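Local coordinates for protein putative transcriptional regulator, sugar-binding family (Arthrobacter aurescens, PDB 3NZE) that probably acts as a DNA-binding transcriptional regulator of the SorC family whose activity would respond to a sugar held by its carbohydrate-binding domain, at residues Val62-Thr67 with Asn89-Met94; Thr194-Ser199 with Thr207-Ser212. All coordinates share one frame; numbering follows the deposited sequence. Where two conformers were deposited one is given.

How the contacts relate
Both contacts belong to the putative sugar-binding domain, and in each an asparagine side chain pairs through both amide atoms with the backbone of a single residue: N89 with W64 in contact 1, N209 with F196 in contact 2. Contact 1 joins two loops at the ends of the neighbouring parallel strands 59-62 and 84-87. Contact 2 ties the antiparallel strand 195-198 to the 3-10 turn that follows it. Their centres lie about 15 Å apart, yet they meet where N89 ND2 packs on T194 CG2 at 4.2 Å. The calcium-site residue E118 lies about 10 Å from V62, side chain to side chain, and T96, of another calcium site, about 11 Å from A91; neither ion is bound here.

Contact 1: residues Val62-Thr67 with Asn89-Met94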
loop_
_atom_site.group_PDB
_atom_site.type_symbol
_atom_site.label_atom_id
_atom_site.label_comp_id
_atom_site.label_asym_id
_atom_site.label_seq_id
_atom_site.Cartn_x
_atom_site.Cartn_y
_atom_site.Cartn_z
ATOM N N VAL A 62 0.101 6.439 5.658
ATOM C CA VAL A 62 -0.287 6.261 4.259
ATOM C C VAL A 62 0.938 5.937 3.419
ATOM O O VAL A 62 1.898 6.715 3.378
ATOM C CB VAL A 62 -0.911 7.555 3.680
ATOM C CG1 VAL A 62 -1.211 7.395 2.195
ATOM C CG2 VAL A 62 -2.181 7.938 4.450
ATOM N N ALA A 63 0.912 4.802 2.735
ATOM C CA ALA A 63 1.955 4.493 1.773
ATOM C C ALA A 63 1.425 4.978 0.432
ATOM O O ALA A 63 0.449 4.435 -0.082
ATOM C CB ALA A 63 2.232 2.996 1.743
ATOM N N TRP A 64 2.026 6.029 -0.111
ATOM C CA TRP A 64 1.484 6.646 -1.312
ATOM C C TRP A 64 1.875 5.856 -2.564
ATOM O O TRP A 64 2.916 5.179 -2.597
ATOM C CB TRP A 64 1.925 8.115 -1.424
ATOM C CG TRP A 64 3.358 8.221 -1.790
ATOM C CD1 TRP A 64 4.422 8.301 -0.939
ATOM C CD2 TRP A 64 3.894 8.246 -3.118
ATOM N NE1 TRP A 64 5.591 8.373 -1.659
ATOM C CE2 TRP A 64 5.296 8.341 -2.999
ATOM C CE3 TRP A 64 3.321 8.205 -4.397
ATOM C CZ2 TRP A 64 6.135 8.385 -4.107
ATOM C CZ3 TRP A 64 4.154 8.249 -5.498
ATOM C CH2 TRP A 64 5.553 8.336 -5.346
ATOM N N GLY A 65 1.021 5.947 -3.584
ATOM C CA GLY A 65 1.224 5.283 -4.858
ATOM C C GLY A 65 0.027 5.585 -5.742
ATOM O O GLY A 65 -0.833 6.365 -5.359
ATOM N N ALA A 66 -0.039 4.958 -6.913
ATOM C CA ALA A 66 -1.139 5.198 -7.838
ATOM C C ALA A 66 -2.480 4.793 -7.215
ATOM O O ALA A 66 -3.468 5.500 -7.344
ATOM C CB ALA A 66 -0.906 4.458 -9.153
ATOM N N THR A 67 -2.493 3.675 -6.502
ATOM C CA THR A 67 -3.730 3.244 -5.873
ATOM C C THR A 67 -4.165 4.240 -4.808
ATOM O O THR A 67 -5.309 4.669 -4.778
ATOM C CB THR A 67 -3.598 1.840 -5.278
ATOM O OG1 THR A 67 -3.304 0.926 -6.342
ATOM C CG2 THR A 67 -4.921 1.419 -4.594
ATOM N N ASN A 89 6.471 6.155 2.916
ATOM C CA ASN A 89 7.538 5.927 1.952
ATOM C C ASN A 89 7.940 7.230 1.275
ATOM O O ASN A 89 7.121 8.116 1.129
ATOM C CB ASN A 89 7.117 4.899 0.895
ATOM C CG ASN A 89 5.807 5.251 0.209
ATOM O OD1 ASN A 89 4.847 5.673 0.852
ATOM N ND2 ASN A 89 5.757 5.051 -1.105
ATOM N N GLY A 90 9.205 7.330 0.866
ATOM C CA GLY A 90 9.739 8.566 0.312
ATOM C C GLY A 90 9.216 8.860 -1.079
ATOM O O GLY A 90 8.442 8.081 -1.645
ATOM N N ALA A 91 9.634 9.993 -1.641
ATOM C CA ALA A 91 9.145 10.388 -2.967
ATOM C C ALA A 91 10.215 11.134 -3.738
ATOM O O ALA A 91 11.011 11.865 -3.153
ATOM C CB ALA A 91 7.875 11.254 -2.863
ATOM N N GLY A 92 10.203 10.971 -5.055
ATOM C CA GLY A 92 11.196 11.606 -5.903
ATOM C C GLY A 92 12.121 10.533 -6.442
ATOM O O GLY A 92 12.953 10.003 -5.712
ATOM N N ASN A 93 11.974 10.205 -7.723
ATOM C CA ASN A 93 12.762 9.118 -8.294
ATOM C C ASN A 93 13.735 9.586 -9.372
ATOM O O ASN A 93 13.904 10.793 -9.605
ATOM C CB ASN A 93 11.833 8.013 -8.813
ATOM C CG ASN A 93 11.003 8.470 -9.982
ATOM O OD1 ASN A 93 11.249 9.535 -10.539
ATOM N ND2 ASN A 93 10.008 7.673 -10.358
HETATM N N MSE A 94 14.374 8.633 -10.042
HETATM C CA MSE A 94 15.425 8.959 -10.997
HETATM C C MSE A 94 14.898 9.637 -12.252
HETATM O O MSE A 94 15.678 10.091 -13.083
HETATM C CB MSE A 94 16.211 7.698 -11.371
HETATM C CG MSE A 94 15.382 6.644 -12.075
HETATM SE SE MSE A 94 16.461 5.063 -12.422
HETATM C CE MSE A 94 16.527 4.376 -10.607
#
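N89 and W64 join the loops that leave the parallel strands 84-87 and 59-62, neighbours in the sheet of a Rossmann-like sugar-binding domain. From CB, the N89 side chain turns toward residues 62-67, its CG lying between the backbone N and the carbonyl carbon (chi1 53°), and its amide meets the W64 backbone with both ends. N89 CG passes near the indole, 3.5 Å from W64 CD1. At the tip, N89 OD1 accepts the W64 N-H on an in-plane lone pair, W64 N lying 3.0 Å away, although the N-H is noticeably bent; the same oxygen also touches A63 CA. N89 ND2 gives a straighter bond, 166°, to W64 O at 3.2 Å, again on a lone pair in the carbonyl plane. ND2 also lies over one face of the indole, toward the rim, with amide and ring planes only 24° apart. Two hydrogen bonds from the amide to one residue fix the rotation of the N89 side chain and satisfy polar atoms in a buried place.

The indole runs on along the second loop. W64 NE1 donates to G90 O at 2.9 Å, with the oxygen near the ring plane, and makes a weak bond to N89 O. Y101, A102 and I105 of helix 99-113 also pack against W64. On the six-membered ring, W64 CZ2 touches A91 CB at 3.6 Å.

Contact 2: residues Thr194-Ser199 with Thr207-Ser212; sequences TVFFRS and TLNERS
N209 grips the backbone of F196 with two nearly straight hydrogen bonds. F196 N donates to N209 OD1 at 2.8 Å, in the amide plane and on a lone pair (167° at the hydrogen), and N209 ND2 returns a bond to F196 O at 3.0 Å (173°), with that oxygen lying in the amide plane. A second link comes from S212, whose OG donates to T194 O at 2.8 Å from well above the carbonyl plane; G214 N also bonds to this OG.

The side-chain amide thus pairs with F196 N and O much as a neighbouring strand would, on strand 195-198, the second arm of an antiparallel pair with 188-192, and fastens the 3-10 turn 207-210 to it. An alanine here would remove both amide atoms, which would probably leave F196 N and O without these mates and the turn less firmly held to the strand.

Around the amide, the V195 side chain crosses that of N209 at about a right angle, V195 CG1 lying 3.7 Å from N209 OD1. N209 OD1 also meets the edge of the F196 ring, 3.4 Å from F196 CD2. L208 CB packs loosely on that ring, 4.3 Å from F196 CD2, and the Y170 ring meets it as well.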
loop_
_atom_site.group_PDB
_atom_site.type_symbol
_atom_site.label_atom_id
_atom_site.label_comp_id
_atom_site.label_asym_id
_atom_site.label_seq_id
_atom_site.Cartn_x
_atom_site.Cartn_y
_atom_site.Cartn_z
ATOM N N THR A 194 7.094 -0.197 -0.832
ATOM C CA THR A 194 8.427 -0.439 -1.394
ATOM C C THR A 194 9.271 -1.451 -0.609
ATOM O O THR A 194 10.469 -1.582 -0.853
ATOM C CB THR A 194 9.234 0.873 -1.708
ATOM O OG1 THR A 194 9.846 1.389 -0.517
ATOM C CG2 THR A 194 8.338 1.921 -2.353
ATOM N N VAL A 195 8.644 -2.180 0.321
ATOM C CA VAL A 195 9.313 -3.291 0.995
ATOM C C VAL A 195 8.809 -4.600 0.390
ATOM O O VAL A 195 7.618 -4.903 0.444
ATOM C CB VAL A 195 9.074 -3.306 2.520
ATOM C CG1 VAL A 195 9.891 -4.423 3.192
ATOM C CG2 VAL A 195 9.425 -1.960 3.141
ATOM N N PHE A 196 9.722 -5.358 -0.197
ATOM C CA PHE A 196 9.372 -6.516 -1.011
ATOM C C PHE A 196 9.208 -7.801 -0.217
ATOM O O PHE A 196 9.761 -7.948 0.883
ATOM C CB PHE A 196 10.441 -6.704 -2.085
ATOM C CG PHE A 196 10.550 -5.533 -3.026
ATOM C CD1 PHE A 196 9.851 -5.534 -4.217
ATOM C CD2 PHE A 196 11.328 -4.430 -2.702
ATOM C CE1 PHE A 196 9.925 -4.447 -5.087
ATOM C CE2 PHE A 196 11.415 -3.342 -3.567
ATOM C CZ PHE A 196 10.710 -3.355 -4.761
ATOM N N PHE A 197 8.437 -8.729 -0.780
ATOM C CA PHE A 197 8.231 -10.042 -0.157
ATOM C C PHE A 197 8.134 -11.148 -1.206
ATOM O O PHE A 197 7.913 -10.872 -2.391
ATOM C CB PHE A 197 6.963 -10.020 0.684
ATOM C CG PHE A 197 5.789 -9.412 -0.022
ATOM C CD1 PHE A 197 5.150 -10.092 -1.047
ATOM C CD2 PHE A 197 5.343 -8.140 0.317
ATOM C CE1 PHE A 197 4.063 -9.536 -1.709
ATOM C CE2 PHE A 197 4.262 -7.564 -0.346
ATOM C CZ PHE A 197 3.619 -8.271 -1.364
ATOM N N ARG A 198 8.295 -12.396 -0.759
ATOM C CA ARG A 198 8.210 -13.576 -1.626
ATOM C C ARG A 198 6.788 -14.140 -1.622
ATOM O O ARG A 198 5.916 -13.631 -0.919
ATOM C CB ARG A 198 9.207 -14.656 -1.171
ATOM C CG ARG A 198 10.662 -14.171 -1.122
ATOM C CD ARG A 198 11.611 -15.318 -0.738
ATOM N NE ARG A 198 12.998 -14.874 -0.605
ATOM C CZ ARG A 198 13.504 -14.301 0.484
ATOM N NH1 ARG A 198 12.742 -14.095 1.554
ATOM N NH2 ARG A 198 14.780 -13.933 0.506
ATOM N N SER A 199 6.549 -15.195 -2.394
ATOM C CA SER A 199 5.205 -15.770 -2.472
ATOM C C SER A 199 4.712 -16.265 -1.116
ATOM O O SER A 199 3.512 -16.230 -0.839
ATOM C CB SER A 199 5.140 -16.902 -3.505
ATOM O OG SER A 199 5.993 -17.979 -3.151
ATOM N N THR A 207 17.902 -8.501 -0.890
ATOM C CA THR A 207 18.882 -7.456 -1.097
ATOM C C THR A 207 18.250 -6.072 -1.304
ATOM O O THR A 207 18.683 -5.087 -0.704
ATOM C CB THR A 207 19.771 -7.832 -2.300
ATOM O OG1 THR A 207 20.890 -8.590 -1.826
ATOM C CG2 THR A 207 20.253 -6.602 -3.029
ATOM N N LEU A 208 17.222 -6.003 -2.140
ATOM C CA LEU A 208 16.577 -4.721 -2.441
ATOM C C LEU A 208 15.991 -4.027 -1.210
ATOM O O LEU A 208 15.907 -2.801 -1.167
ATOM C CB LEU A 208 15.504 -4.887 -3.524
ATOM C CG LEU A 208 16.057 -4.733 -4.941
ATOM C CD1 LEU A 208 15.014 -5.088 -5.978
ATOM C CD2 LEU A 208 16.570 -3.311 -5.153
ATOM N N ASN A 209 15.600 -4.803 -0.202
ATOM C CA ASN A 209 15.000 -4.204 0.986
ATOM C C ASN A 209 15.950 -3.320 1.800
ATOM O O ASN A 209 15.493 -2.482 2.581
ATOM C CB ASN A 209 14.299 -5.248 1.863
ATOM C CG ASN A 209 12.954 -5.657 1.300
ATOM O OD1 ASN A 209 12.395 -4.960 0.458
ATOM N ND2 ASN A 209 12.426 -6.799 1.760
ATOM N N GLU A 210 17.259 -3.484 1.608
ATOM C CA GLU A 210 18.202 -2.604 2.296
ATOM C C GLU A 210 18.227 -1.210 1.686
ATOM O O GLU A 210 18.853 -0.290 2.237
ATOM C CB GLU A 210 19.600 -3.199 2.294
ATOM C CG GLU A 210 19.678 -4.512 3.039
ATOM C CD GLU A 210 21.086 -4.997 3.146
ATOM O OE1 GLU A 210 21.884 -4.675 2.240
ATOM O OE2 GLU A 210 21.396 -5.695 4.133
ATOM N N ARG A 211 17.532 -1.044 0.565
ATOM C CA ARG A 211 17.455 0.240 -0.126
ATOM C C ARG A 211 16.063 0.875 -0.022
ATOM O O ARG A 211 15.812 1.959 -0.561
ATOM C CB ARG A 211 17.852 0.060 -1.592
ATOM C CG ARG A 211 19.345 -0.212 -1.776
ATOM C CD ARG A 211 19.622 -0.894 -3.094
ATOM N NE ARG A 211 19.072 -0.149 -4.220
ATOM C CZ ARG A 211 19.044 -0.600 -5.470
ATOM N NH1 ARG A 211 19.523 -1.807 -5.758
ATOM N NH2 ARG A 211 18.522 0.151 -6.429
ATOM N N SER A 212 15.160 0.192 0.676
ATOM C CA SER A 212 13.794 0.679 0.798
ATOM C C SER A 212 13.629 1.764 1.861
ATOM O O SER A 212 14.342 1.774 2.863
ATOM C CB SER A 212 12.827 -0.472 1.073
ATOM O OG SER A 212 11.500 0.039 1.143
#